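Local coordinates for protein probable aminotransferase (Pseudomonas aeruginosa, PDB 5YKR) that is a probable aminotransferase of class III, a pyridoxal-phosphate-dependent enzyme whose cofactor is carried covalently on a lysine, at residues 160-165 and 201-206; 213-218 and 247-252; 221-226 and 252-257; 279-284 and 297-302. All coordinates share one frame; numbering follows the deposited sequence.

How the contacts relate
All four contacts belong to one part of the fold, the mixed seven-stranded sheet and the helices against it. Contact 1 joins strand 200-203, an edge strand within this chain, to strand 158-162; contact 3, wholly buried, pairs the central strands 220-225 and 255-259; contact 4 is the hairpin 281-284/295-299, which adds the single antiparallel strand. Contact 2 packs helix ends 208-215 and 241-251, its centre about 27 Å from the centre of the chain, with exposed Ala216 at its edge; it shares His252 with contact 3. Backbone bonds dominate contacts 1, 3 and 4. Contact 1 adds a T-shaped phenylalanine pair and an amide-carboxylate bond, the side chains of contact 3 are almost wholly aliphatic, contact 4 sets phenylalanine beside tryptophan, and contact 2 rests on CH-pi and apolar packing.

Contact 1 of 4, residues 160-165 and 201-206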
loop_
_atom_site.group_PDB
_atom_site.type_symbol
_atom_site.label_atom_id
_atom_site.label_comp_id
_atom_site.label_asym_id
_atom_site.label_seq_id
_atom_site.Cartn_x
_atom_site.Cartn_y
_atom_site.Cartn_z
ATOM N N VAL A 160 -1.281 -13.132 -18.225
ATOM C CA VAL A 160 -1.859 -14.434 -17.912
ATOM C C VAL A 160 -1.874 -14.595 -16.401
ATOM O O VAL A 160 -0.836 -14.460 -15.723
ATOM C CB VAL A 160 -1.064 -15.602 -18.567
ATOM C CG1 VAL A 160 -1.452 -16.951 -17.944
ATOM C CG2 VAL A 160 -1.336 -15.613 -20.100
ATOM N N VAL A 161 -3.052 -14.957 -15.899
ATOM C CA VAL A 161 -3.227 -15.415 -14.544
ATOM C C VAL A 161 -3.940 -16.789 -14.589
ATOM O O VAL A 161 -4.466 -17.210 -15.629
ATOM C CB VAL A 161 -3.944 -14.441 -13.632
ATOM C CG1 VAL A 161 -3.176 -13.129 -13.527
ATOM C CG2 VAL A 161 -5.372 -14.192 -14.110
ATOM N N PHE A 162 -3.944 -17.470 -13.442
ATOM C CA PHE A 162 -4.563 -18.791 -13.317
ATOM C C PHE A 162 -5.896 -18.728 -12.593
ATOM O O PHE A 162 -6.115 -17.911 -11.689
ATOM C CB PHE A 162 -3.577 -19.773 -12.656
ATOM C CG PHE A 162 -2.341 -19.999 -13.500
ATOM C CD1 PHE A 162 -2.404 -20.783 -14.622
ATOM C CD2 PHE A 162 -1.166 -19.380 -13.234
ATOM C CE1 PHE A 162 -1.310 -20.976 -15.439
ATOM C CE2 PHE A 162 -0.074 -19.542 -14.055
ATOM C CZ PHE A 162 -0.138 -20.339 -15.161
ATOM N N ASN A 163 -6.806 -19.622 -12.970
ATOM C CA ASN A 163 -8.139 -19.597 -12.380
ATOM C C ASN A 163 -8.021 -19.863 -10.857
ATOM O O ASN A 163 -7.282 -20.774 -10.430
ATOM C CB ASN A 163 -9.038 -20.638 -13.081
ATOM C CG ASN A 163 -10.511 -20.466 -12.763
ATOM O OD1 ASN A 163 -11.005 -19.362 -12.513
ATOM N ND2 ASN A 163 -11.221 -21.625 -12.662
ATOM N N CYS A 164 -8.739 -19.071 -10.087
ATOM C CA CYS A 164 -8.759 -19.113 -8.614
ATOM C C CYS A 164 -7.432 -18.732 -7.973
ATOM O O CYS A 164 -7.177 -19.070 -6.819
ATOM C CB CYS A 164 -9.286 -20.461 -8.073
ATOM S SG CYS A 164 -10.897 -20.889 -8.724
ATOM N N ASN A 165 -6.683 -17.875 -8.678
ATOM C CA ASN A 165 -5.534 -17.191 -8.124
ATOM C C ASN A 165 -5.931 -16.260 -6.973
ATOM O O ASN A 165 -7.101 -15.861 -6.834
ATOM C CB ASN A 165 -4.860 -16.317 -9.197
ATOM C CG ASN A 165 -5.672 -15.086 -9.582
ATOM O OD1 ASN A 165 -5.705 -14.132 -8.827
ATOM N ND2 ASN A 165 -6.349 -15.118 -10.748
ATOM N N ARG A 201 -5.539 -12.913 -20.026
ATOM C CA ARG A 201 -5.817 -14.252 -20.545
ATOM C C ARG A 201 -5.808 -15.199 -19.350
ATOM O O ARG A 201 -4.896 -15.174 -18.524
ATOM C CB ARG A 201 -4.882 -14.677 -21.653
ATOM C CG ARG A 201 -5.018 -13.842 -22.920
ATOM C CD ARG A 201 -4.084 -14.350 -24.036
ATOM N NE ARG A 201 -4.198 -13.554 -25.265
ATOM C CZ ARG A 201 -5.219 -13.652 -26.111
ATOM N NH1 ARG A 201 -6.200 -14.556 -25.925
ATOM N NH2 ARG A 201 -5.261 -12.882 -27.158
ATOM N N LEU A 202 -6.861 -15.982 -19.210
ATOM C CA LEU A 202 -7.028 -16.907 -18.084
ATOM C C LEU A 202 -6.774 -18.336 -18.519
ATOM O O LEU A 202 -7.230 -18.772 -19.588
ATOM C CB LEU A 202 -8.414 -16.755 -17.525
ATOM C CG LEU A 202 -8.736 -17.526 -16.258
ATOM C CD1 LEU A 202 -7.833 -17.089 -15.095
ATOM C CD2 LEU A 202 -10.236 -17.435 -15.860
ATOM N N VAL A 203 -6.041 -19.067 -17.699
ATOM C CA VAL A 203 -5.733 -20.470 -17.887
ATOM C C VAL A 203 -5.917 -21.216 -16.579
ATOM O O VAL A 203 -5.829 -20.598 -15.513
ATOM C CB VAL A 203 -4.260 -20.592 -18.409
ATOM C CG1 VAL A 203 -3.900 -21.970 -18.776
ATOM C CG2 VAL A 203 -4.010 -19.650 -19.605
ATOM N N GLU A 204 -6.164 -22.509 -16.617
ATOM C CA GLU A 204 -6.064 -23.328 -15.394
ATOM C C GLU A 204 -4.589 -23.646 -15.138
ATOM O O GLU A 204 -3.787 -23.855 -16.077
ATOM C CB GLU A 204 -6.818 -24.663 -15.510
ATOM C CG GLU A 204 -8.329 -24.570 -15.446
ATOM C CD GLU A 204 -8.927 -24.164 -14.129
ATOM O OE1 GLU A 204 -8.251 -24.075 -13.088
ATOM O OE2 GLU A 204 -10.146 -23.891 -14.136
ATOM N N PHE A 205 -4.248 -23.734 -13.854
ATOM C CA PHE A 205 -2.913 -24.248 -13.433
ATOM C C PHE A 205 -2.722 -25.660 -13.979
ATOM O O PHE A 205 -3.708 -26.380 -14.252
ATOM C CB PHE A 205 -2.855 -24.228 -11.911
ATOM C CG PHE A 205 -1.495 -24.129 -11.274
ATOM C CD1 PHE A 205 -0.696 -23.041 -11.466
ATOM C CD2 PHE A 205 -1.091 -25.076 -10.295
ATOM C CE1 PHE A 205 0.503 -22.908 -10.812
ATOM C CE2 PHE A 205 0.091 -24.920 -9.608
ATOM C CZ PHE A 205 0.905 -23.840 -9.885
ATOM N N ASN A 206 -1.470 -26.076 -14.168
ATOM C CA ASN A 206 -1.163 -27.448 -14.569
ATOM C C ASN A 206 -1.734 -27.823 -15.948
ATOM O O ASN A 206 -2.162 -28.977 -16.187
ATOM C CB ASN A 206 -1.593 -28.448 -13.479
ATOM C CG ASN A 206 -0.735 -28.351 -12.253
ATOM O OD1 ASN A 206 0.467 -28.086 -12.379
ATOM N ND2 ASN A 206 -1.317 -28.595 -11.078
HETATM O O HOH W 1 -6.192 -22.928 -11.841
#
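Phe162 and Phe205 meet as a T-shaped pair: the edge of Phe205 points at the face of Phe162, with the planes 81° apart and Phe205 CD1 4.0 Å from Phe162 CG, off centre toward the rim. Next to them, Asn163 and Glu204 run side by side. Asn163 ND2 donates to Glu204 OE2 at 2.9 Å, on the syn side of the carboxylate but out of its plane; the amide and carboxylate planes lie 76° apart. The bend of the glutamate chain at chi2 (-68°) brings the carboxylate back to the asparagine, although the CB of Glu204 points away. A water ties the same corner together, donating to Asn163 O and to Glu204 OE1 (2.7 Å) and accepting from Phe205 N.

Behind these side chains lies a short parallel strand pairing. Val161 N bonds to Arg201 O and Val161 O takes Val203 N, both at 3.2 Å; Asn163 N then closes on Val203 O at 2.9 Å. Leu202 lies on the same sheet face as Val161 and lays CD1 3.4 Å from Val161 O, while Val160, Phe162, Arg201 and Val203 occupy the other face. Beyond Phe162 the chain folds into a type II turn, where Phe162 O accepts both the backbone N and ND2 of Asn165 from opposite faces of its carbonyl plane.

Strand 200-203 is an edge strand of the sheet within this chain, and the guanidinium of Arg201 leads away to a salt bridge with Asp219. Val160 and Val203 are covered by helix 208-215, Leu202 lies against strand 175-177, and strand 220-225 continues the sheet beside strand 158-162.

Contact 2 of 4, residues 213-218 and 247-252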
loop_
_atom_site.group_PDB
_atom_site.type_symbol
_atom_site.label_atom_id
_atom_site.label_comp_id
_atom_site.label_asym_id
_atom_site.label_seq_id
_atom_site.Cartn_x
_atom_site.Cartn_y
_atom_site.Cartn_z
ATOM N N ALA A 213 -1.371 -22.165 -25.892
ATOM C CA ALA A 213 -2.370 -21.508 -26.739
ATOM C C ALA A 213 -2.559 -20.023 -26.382
ATOM O O ALA A 213 -2.703 -19.149 -27.249
ATOM C CB ALA A 213 -3.706 -22.228 -26.694
ATOM N N ALA A 214 -2.532 -19.726 -25.089
ATOM C CA ALA A 214 -2.640 -18.331 -24.649
ATOM C C ALA A 214 -1.446 -17.467 -25.080
ATOM O O ALA A 214 -1.617 -16.385 -25.604
ATOM C CB ALA A 214 -2.793 -18.274 -23.130
ATOM N N LEU A 215 -0.233 -17.967 -24.834
ATOM C CA LEU A 215 0.975 -17.200 -25.163
ATOM C C LEU A 215 1.187 -17.017 -26.666
ATOM O O LEU A 215 1.752 -16.008 -27.095
ATOM C CB LEU A 215 2.219 -17.841 -24.550
ATOM C CG LEU A 215 2.211 -18.016 -23.045
ATOM C CD1 LEU A 215 3.562 -18.564 -22.578
ATOM C CD2 LEU A 215 1.840 -16.754 -22.294
ATOM N N ALA A 216 0.686 -17.979 -27.455
ATOM C CA ALA A 216 0.908 -17.951 -28.897
ATOM C C ALA A 216 0.253 -16.761 -29.590
ATOM O O ALA A 216 0.611 -16.405 -30.708
ATOM C CB ALA A 216 0.420 -19.263 -29.546
ATOM N N HIS A 217 -0.715 -16.124 -28.939
ATOM C CA HIS A 217 -1.311 -14.902 -29.513
ATOM C C HIS A 217 -0.308 -13.764 -29.658
ATOM O O HIS A 217 -0.547 -12.824 -30.409
ATOM C CB HIS A 217 -2.533 -14.421 -28.738
ATOM C CG HIS A 217 -3.624 -15.424 -28.693
ATOM N ND1 HIS A 217 -4.479 -15.667 -29.751
ATOM C CD2 HIS A 217 -3.919 -16.343 -27.745
ATOM C CE1 HIS A 217 -5.310 -16.630 -29.396
ATOM N NE2 HIS A 217 -5.002 -17.062 -28.200
ATOM N N GLY A 218 0.784 -13.793 -28.891
ATOM C CA GLY A 218 1.814 -12.776 -29.074
ATOM C C GLY A 218 1.554 -11.491 -28.333
ATOM O O GLY A 218 2.282 -10.531 -28.532
ATOM N N GLU A 247 9.939 -23.039 -19.786
ATOM C CA GLU A 247 10.278 -23.185 -21.188
ATOM C C GLU A 247 9.354 -22.359 -22.101
ATOM O O GLU A 247 9.832 -21.664 -23.005
ATOM C CB GLU A 247 10.373 -24.663 -21.580
ATOM C CG GLU A 247 10.943 -24.907 -22.992
ATOM C CD GLU A 247 9.933 -24.723 -24.133
ATOM O OE1 GLU A 247 8.701 -24.945 -23.927
ATOM O OE2 GLU A 247 10.337 -24.346 -25.248
ATOM N N LEU A 248 8.033 -22.452 -21.877
ATOM C CA LEU A 248 7.071 -21.727 -22.714
ATOM C C LEU A 248 7.253 -20.212 -22.621
ATOM O O LEU A 248 7.180 -19.522 -23.618
ATOM C CB LEU A 248 5.639 -22.099 -22.300
ATOM C CG LEU A 248 5.113 -23.477 -22.766
ATOM C CD1 LEU A 248 3.792 -23.791 -22.152
ATOM C CD2 LEU A 248 4.972 -23.473 -24.230
ATOM N N THR A 249 7.456 -19.711 -21.391
ATOM C CA THR A 249 7.622 -18.296 -21.260
ATOM C C THR A 249 8.931 -17.827 -21.912
ATOM O O THR A 249 8.965 -16.780 -22.562
ATOM C CB THR A 249 7.523 -17.834 -19.782
ATOM O OG1 THR A 249 8.418 -18.579 -18.950
ATOM C CG2 THR A 249 6.081 -17.930 -19.246
ATOM N N ARG A 250 10.003 -18.625 -21.806
ATOM C CA ARG A 250 11.225 -18.284 -22.547
ATOM C C ARG A 250 11.005 -18.240 -24.050
ATOM O O ARG A 250 11.400 -17.257 -24.719
ATOM C CB ARG A 250 12.338 -19.244 -22.220
ATOM C CG ARG A 250 12.970 -18.821 -20.938
ATOM C CD ARG A 250 13.893 -19.869 -20.437
ATOM N NE ARG A 250 14.600 -19.389 -19.270
ATOM C CZ ARG A 250 15.244 -20.190 -18.428
ATOM N NH1 ARG A 250 15.239 -21.523 -18.594
ATOM N NH2 ARG A 250 15.863 -19.663 -17.366
ATOM N N ARG A 251 10.316 -19.255 -24.562
ATOM C CA ARG A 251 10.154 -19.396 -26.004
ATOM C C ARG A 251 9.349 -18.246 -26.587
ATOM O O ARG A 251 9.652 -17.735 -27.660
ATOM C CB ARG A 251 9.533 -20.746 -26.302
ATOM C CG ARG A 251 9.311 -20.982 -27.799
ATOM C CD ARG A 251 9.325 -22.420 -28.203
ATOM N NE ARG A 251 8.657 -23.313 -27.270
ATOM C CZ ARG A 251 7.367 -23.609 -27.228
ATOM N NH1 ARG A 251 6.489 -23.091 -28.093
ATOM N NH2 ARG A 251 6.962 -24.463 -26.303
ATOM N N HIS A 252 8.377 -17.776 -25.808
ATOM C CA HIS A 252 7.509 -16.676 -26.239
ATOM C C HIS A 252 7.963 -15.288 -25.730
ATOM O O HIS A 252 7.262 -14.279 -25.963
ATOM C CB HIS A 252 6.059 -16.960 -25.808
ATOM C CG HIS A 252 5.418 -18.081 -26.529
ATOM N ND1 HIS A 252 5.395 -19.367 -26.054
ATOM C CD2 HIS A 252 4.792 -18.097 -27.715
ATOM C CE1 HIS A 252 4.773 -20.135 -26.934
ATOM N NE2 HIS A 252 4.392 -19.384 -27.936
#
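Leu215 sets its CB over one face of the His252 imidazole, 3.9 Å from the ring centroid and 16° off the ring normal, a CH-pi contact. Beyond CB the leucine turns toward the other helix: CG is anti to its own carbonyl carbon (chi1 -58°), and the extended chain carries CD1 across to lie 4.1 Å from Leu248 CB and 4.2 Å from Thr249 CG2. At the far end of the ring, Ala216 brings its CA to 3.9 Å from His252 NE2.

His252, the first residue to leave helical geometry after helix 241-251, folds its ring back against that helix. With chi1 at -69°, ND1 donates to Leu248 O at 3.0 Å, the acceptor lying in the ring plane. The backbone N of His252 reaches the same oxygen from the opposite face of the carbonyl plane, so two bonds grip it. Farther out, Arg251 takes Glu247 side-on with NE and NH2 and extends NH1 to Glu212 of helix 208-215.

The bond from ND1 fixes the rotation of the imidazole and thereby presents a flat face to Leu215. Polar pairing thus holds the histidine within its own helix end; between the two segments the contact is apolar and CH-pi, while the helices' polar tie, Arg251 to Glu212, lies just beside it.

Contact 3 of 4, residues 221-226 and 252-257; sequences AAVLTE and HDVALI
Ile257 has the largest share of the packing between strands 220-225 and 255-259. Its two branches divide the work: CD1 comes to 3.6 Å from Ala222 CB, and CG2 meets Leu224 CD1, also at 3.6 Å. With CG1 anti to the carbonyl carbon (chi1 -50°) and CG2 anti to the backbone N, the two branches point to different partners. Ala222 and Ala255 pair on this same face, where helix 139-154 covers Ile257 through Val146 and Leu147. Under these side chains two backbone bonds are short and nearly straight, Val223 N to Ala255 O and Ile257 N to Val223 O, each 2.8 Å; Thr225 N reaches Ile257 O at 3.0 Å and a less straight angle.

The two strands are parallel neighbours linked through helix 241-251, a beta-alpha-beta unit in the large sheet of this class III aminotransferase. The helix covers the other face, meeting Val223 through Thr249 and Leu256 through Leu245, Arg246 and Thr249. There Val223 CG1 and Leu256 CD1 stay 4.4 Å apart.

Toward the start of strand 255-259 the grip slackens. Ala255 N bonds to Ala221 O at 3.3 Å, the donor tilted 32° from the carbonyl plane, and a water also donates to this oxygen while reaching Asp253 O only weakly. The Val254 and Val223 side chains still cross at about a right angle, CG1 of Val254 touching CG2 of Val223, and the same CG1 lies against Ala222 CA. Asp253, solvent-exposed and with positive phi, is the C-prime residue of the Schellman motif that ends helix 241-251, and its carboxylate forms a salt bridge with Arg306.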
loop_
_atom_site.group_PDB
_atom_site.type_symbol
_atom_site.label_atom_id
_atom_site.label_comp_id
_atom_site.label_asym_id
_atom_site.label_seq_id
_atom_site.Cartn_x
_atom_site.Cartn_y
_atom_site.Cartn_z
ATOM N N ALA A 221 2.332 -9.910 -21.957
ATOM C CA ALA A 221 3.484 -9.275 -21.345
ATOM C C ALA A 221 4.100 -10.161 -20.249
ATOM O O ALA A 221 5.343 -10.166 -20.062
ATOM C CB ALA A 221 3.094 -7.945 -20.763
ATOM N N ALA A 222 3.272 -10.852 -19.495
ATOM C CA ALA A 222 3.738 -11.614 -18.331
ATOM C C ALA A 222 2.758 -12.732 -17.968
ATOM O O ALA A 222 1.549 -12.589 -18.207
ATOM C CB ALA A 222 3.930 -10.700 -17.143
ATOM N N VAL A 223 3.316 -13.748 -17.296
ATOM C CA VAL A 223 2.557 -14.721 -16.546
ATOM C C VAL A 223 2.794 -14.394 -15.074
ATOM O O VAL A 223 3.953 -14.345 -14.638
ATOM C CB VAL A 223 2.992 -16.181 -16.828
ATOM C CG1 VAL A 223 2.287 -17.142 -15.901
ATOM C CG2 VAL A 223 2.741 -16.552 -18.282
ATOM N N LEU A 224 1.730 -14.219 -14.316
ATOM C CA LEU A 224 1.786 -13.948 -12.871
ATOM C C LEU A 224 1.227 -15.176 -12.152
ATOM O O LEU A 224 0.064 -15.593 -12.437
ATOM C CB LEU A 224 0.949 -12.716 -12.484
ATOM C CG LEU A 224 0.764 -12.390 -11.003
ATOM C CD1 LEU A 224 2.109 -12.199 -10.288
ATOM C CD2 LEU A 224 -0.068 -11.169 -10.843
ATOM N N THR A 225 1.996 -15.761 -11.233
ATOM C CA THR A 225 1.531 -16.969 -10.540
ATOM C C THR A 225 2.244 -17.179 -9.210
ATOM O O THR A 225 3.437 -16.861 -9.080
ATOM C CB THR A 225 1.705 -18.221 -11.409
ATOM O OG1 THR A 225 1.045 -19.360 -10.806
ATOM C CG2 THR A 225 3.173 -18.544 -11.708
ATOM N N GLU A 226 1.544 -17.776 -8.250
ATOM C CA GLU A 226 2.232 -18.458 -7.153
ATOM C C GLU A 226 2.900 -19.701 -7.740
ATOM O O GLU A 226 2.402 -20.297 -8.702
ATOM C CB GLU A 226 1.273 -18.875 -6.062
ATOM C CG GLU A 226 0.604 -17.728 -5.318
ATOM C CD GLU A 226 -0.193 -18.297 -4.166
ATOM O OE1 GLU A 226 -1.383 -18.720 -4.398
ATOM O OE2 GLU A 226 0.347 -18.386 -3.039
ATOM N N HIS A 252 8.377 -17.776 -25.808
ATOM C CA HIS A 252 7.509 -16.676 -26.239
ATOM C C HIS A 252 7.963 -15.288 -25.730
ATOM O O HIS A 252 7.262 -14.279 -25.963
ATOM C CB HIS A 252 6.059 -16.960 -25.808
ATOM C CG HIS A 252 5.418 -18.081 -26.529
ATOM N ND1 HIS A 252 5.395 -19.367 -26.054
ATOM C CD2 HIS A 252 4.792 -18.097 -27.715
ATOM C CE1 HIS A 252 4.773 -20.135 -26.934
ATOM N NE2 HIS A 252 4.392 -19.384 -27.936
ATOM N N ASP A 253 9.132 -15.222 -25.072
ATOM C CA ASP A 253 9.684 -13.978 -24.503
ATOM C C ASP A 253 8.617 -13.275 -23.649
ATOM O O ASP A 253 8.320 -12.078 -23.803
ATOM C CB ASP A 253 10.166 -13.051 -25.596
ATOM C CG ASP A 253 10.890 -11.831 -25.088
ATOM O OD1 ASP A 253 11.661 -11.980 -24.151
ATOM O OD2 ASP A 253 10.659 -10.732 -25.610
ATOM N N VAL A 254 8.062 -14.082 -22.747
ATOM C CA VAL A 254 7.055 -13.646 -21.797
ATOM C C VAL A 254 7.674 -13.669 -20.378
ATOM O O VAL A 254 8.267 -14.655 -20.000
ATOM C CB VAL A 254 5.808 -14.538 -21.841
ATOM C CG1 VAL A 254 4.873 -14.233 -20.684
ATOM C CG2 VAL A 254 5.089 -14.369 -23.197
ATOM N N ALA A 255 7.527 -12.575 -19.620
ATOM C CA ALA A 255 8.042 -12.533 -18.248
ATOM C C ALA A 255 7.337 -13.524 -17.356
ATOM O O ALA A 255 6.106 -13.585 -17.370
ATOM C CB ALA A 255 7.928 -11.128 -17.684
ATOM N N LEU A 256 8.099 -14.216 -16.512
ATOM C CA LEU A 256 7.553 -15.142 -15.535
ATOM C C LEU A 256 7.702 -14.484 -14.149
ATOM O O LEU A 256 8.843 -14.294 -13.658
ATOM C CB LEU A 256 8.312 -16.479 -15.557
ATOM C CG LEU A 256 7.876 -17.512 -14.538
ATOM C CD1 LEU A 256 6.412 -17.825 -14.659
ATOM C CD2 LEU A 256 8.770 -18.760 -14.664
ATOM N N ILE A 257 6.560 -14.135 -13.554
ATOM C CA ILE A 257 6.529 -13.485 -12.243
ATOM C C ILE A 257 6.054 -14.507 -11.224
ATOM O O ILE A 257 4.918 -15.015 -11.317
ATOM C CB ILE A 257 5.553 -12.288 -12.212
ATOM C CG1 ILE A 257 5.788 -11.323 -13.381
ATOM C CG2 ILE A 257 5.636 -11.597 -10.837
ATOM C CD1 ILE A 257 4.619 -10.396 -13.589
HETATM O O HOH W 2 7.635 -9.654 -21.456
#

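Contact 4 of 4, residues 279-284 and 297-302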
loop_
_atom_site.group_PDB
_atom_site.type_symbol
_atom_site.label_atom_id
_atom_site.label_comp_id
_atom_site.label_asym_id
_atom_site.label_seq_id
_atom_site.Cartn_x
_atom_site.Cartn_y
_atom_site.Cartn_z
ATOM N N PRO A 279 12.826 -17.580 -11.805
ATOM C CA PRO A 279 11.864 -16.471 -12.062
ATOM C C PRO A 279 12.526 -15.342 -12.843
ATOM O O PRO A 279 13.697 -15.076 -12.641
ATOM C CB PRO A 279 11.483 -15.979 -10.665
ATOM C CG PRO A 279 12.487 -16.567 -9.783
ATOM C CD PRO A 279 13.174 -17.721 -10.388
ATOM N N ASP A 280 11.758 -14.660 -13.648
ATOM C CA ASP A 280 12.176 -13.326 -14.158
ATOM C C ASP A 280 11.983 -12.217 -13.138
ATOM O O ASP A 280 12.758 -11.290 -13.084
ATOM C CB ASP A 280 11.489 -12.999 -15.482
ATOM C CG ASP A 280 11.788 -14.019 -16.536
ATOM O OD1 ASP A 280 12.995 -14.394 -16.707
ATOM O OD2 ASP A 280 10.816 -14.469 -17.220
ATOM N N PHE A 281 10.870 -12.311 -12.423
ATOM C CA PHE A 281 10.509 -11.413 -11.337
ATOM C C PHE A 281 10.067 -12.263 -10.146
ATOM O O PHE A 281 9.452 -13.307 -10.326
ATOM C CB PHE A 281 9.351 -10.479 -11.712
ATOM C CG PHE A 281 9.664 -9.512 -12.802
ATOM C CD1 PHE A 281 9.510 -9.882 -14.112
ATOM C CD2 PHE A 281 10.057 -8.219 -12.518
ATOM C CE1 PHE A 281 9.776 -8.995 -15.135
ATOM C CE2 PHE A 281 10.316 -7.293 -13.555
ATOM C CZ PHE A 281 10.180 -7.710 -14.860
ATOM N N PHE A 282 10.349 -11.754 -8.950
ATOM C CA PHE A 282 10.026 -12.432 -7.687
ATOM C C PHE A 282 9.353 -11.403 -6.795
ATOM O O PHE A 282 9.883 -10.294 -6.627
ATOM C CB PHE A 282 11.361 -12.886 -7.062
ATOM C CG PHE A 282 11.245 -13.606 -5.765
ATOM C CD1 PHE A 282 11.151 -12.903 -4.542
ATOM C CD2 PHE A 282 11.269 -15.006 -5.744
ATOM C CE1 PHE A 282 11.047 -13.603 -3.365
ATOM C CE2 PHE A 282 11.184 -15.673 -4.543
ATOM C CZ PHE A 282 11.080 -14.984 -3.361
ATOM N N VAL A 283 8.195 -11.735 -6.249
ATOM C CA VAL A 283 7.442 -10.842 -5.373
ATOM C C VAL A 283 7.225 -11.473 -3.997
ATOM O O VAL A 283 6.867 -12.671 -3.899
ATOM C CB VAL A 283 6.056 -10.537 -6.022
ATOM C CG1 VAL A 283 5.101 -9.816 -5.053
ATOM C CG2 VAL A 283 6.260 -9.764 -7.319
ATOM N N LEU A 284 7.414 -10.677 -2.954
ATOM C CA LEU A 284 7.226 -11.158 -1.582
ATOM C C LEU A 284 6.738 -10.070 -0.652
ATOM O O LEU A 284 7.468 -9.102 -0.423
ATOM C CB LEU A 284 8.546 -11.736 -1.058
ATOM C CG LEU A 284 8.606 -12.092 0.439
ATOM C CD1 LEU A 284 7.511 -13.103 0.843
ATOM C CD2 LEU A 284 9.995 -12.656 0.733
ATOM N N TRP A 297 10.120 -6.604 -4.499
ATOM C CA TRP A 297 10.145 -7.308 -5.737
ATOM C C TRP A 297 11.512 -7.233 -6.335
ATOM O O TRP A 297 12.193 -6.224 -6.199
ATOM C CB TRP A 297 9.052 -6.889 -6.688
ATOM C CG TRP A 297 9.073 -5.551 -7.205
ATOM C CD1 TRP A 297 8.426 -4.475 -6.704
ATOM C CD2 TRP A 297 9.739 -5.134 -8.397
ATOM N NE1 TRP A 297 8.642 -3.379 -7.520
ATOM C CE2 TRP A 297 9.450 -3.755 -8.572
ATOM C CE3 TRP A 297 10.565 -5.781 -9.339
ATOM C CZ2 TRP A 297 9.961 -3.007 -9.635
ATOM C CZ3 TRP A 297 11.051 -5.037 -10.402
ATOM C CH2 TRP A 297 10.727 -3.703 -10.557
ATOM N N GLY A 298 11.870 -8.294 -7.020
ATOM C CA GLY A 298 13.177 -8.416 -7.667
ATOM C C GLY A 298 13.078 -8.874 -9.095
ATOM O O GLY A 298 12.054 -9.427 -9.484
ATOM N N CYS A 299 14.127 -8.574 -9.877
ATOM C CA CYS A 299 14.156 -9.019 -11.265
ATOM C C CYS A 299 15.536 -9.382 -11.700
ATOM O O CYS A 299 16.553 -8.968 -11.102
ATOM C CB CYS A 299 13.564 -7.971 -12.178
ATOM S SG CYS A 299 14.515 -6.438 -12.375
ATOM N N SER A 300 15.565 -10.175 -12.757
ATOM C CA SER A 300 16.854 -10.586 -13.367
ATOM C C SER A 300 17.556 -9.396 -14.017
ATOM O O SER A 300 16.935 -8.367 -14.325
ATOM C CB SER A 300 16.628 -11.655 -14.416
ATOM O OG SER A 300 15.992 -11.081 -15.560
ATOM N N GLN A 301 18.854 -9.530 -14.247
ATOM C CA GLN A 301 19.569 -8.501 -14.993
ATOM C C GLN A 301 18.976 -8.317 -16.397
ATOM O O GLN A 301 18.910 -7.186 -16.877
ATOM C CB GLN A 301 21.066 -8.820 -15.091
ATOM C CG GLN A 301 21.840 -7.764 -15.901
ATOM C CD GLN A 301 23.314 -7.846 -15.813
ATOM O OE1 GLN A 301 23.879 -7.990 -14.770
ATOM N NE2 GLN A 301 23.937 -7.588 -16.929
ATOM N N ALA A 302 18.579 -9.396 -17.076
ATOM C CA ALA A 302 18.006 -9.269 -18.399
ATOM C C ALA A 302 16.742 -8.425 -18.393
ATOM O O ALA A 302 16.550 -7.550 -19.268
ATOM C CB ALA A 302 17.742 -10.659 -18.995
HETATM O O HOH W 3 15.054 -12.841 -17.298
#
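Phe282 and Gly298 face each other as a hydrogen-bonded antiparallel pair: Gly298 N donates to Phe282 O at 2.8 Å in the carbonyl plane, and Phe282 N returns a bond to Gly298 O at 2.9 Å. A third backbone bond, Ser300 N to Asp280 O, extends the pairing. Beside it a water donates to Asp280 OD1 and is also hydrogen-bonded to Ser300 OG, both at 2.6 Å. Ser300 is the N-cap of helix 301-310, its hydroxyl bonding Gln303 N, while Asp280 OD2 turns to Leu256 N and Arg246.

The two strands form a beta hairpin in the large sheet, where strand 295-299 is the one strand running against the other six, as is usual in fold-type I pyridoxal-phosphate enzymes; its connection includes Lys286, which carries the pyridoxal phosphate.

Phe281, Val283, Trp297 and Cys299 share one face of the hairpin. Trp297 and Phe281 lie side by side, CZ3 of the indole meeting the phenyl edge at CE2, 3.9 Å away and in the plane of the Phe281 ring. Cys299 CB presses on Phe281 CD2 at 3.5 Å; its SG, set between backbone N and carbonyl carbon (chi1 69°), makes an oblique sulfur-aromatic contact with that ring. Val283 CG2 rests against Trp297 CB, and Leu42 of the second subunit packs on Trp297 and Cys299.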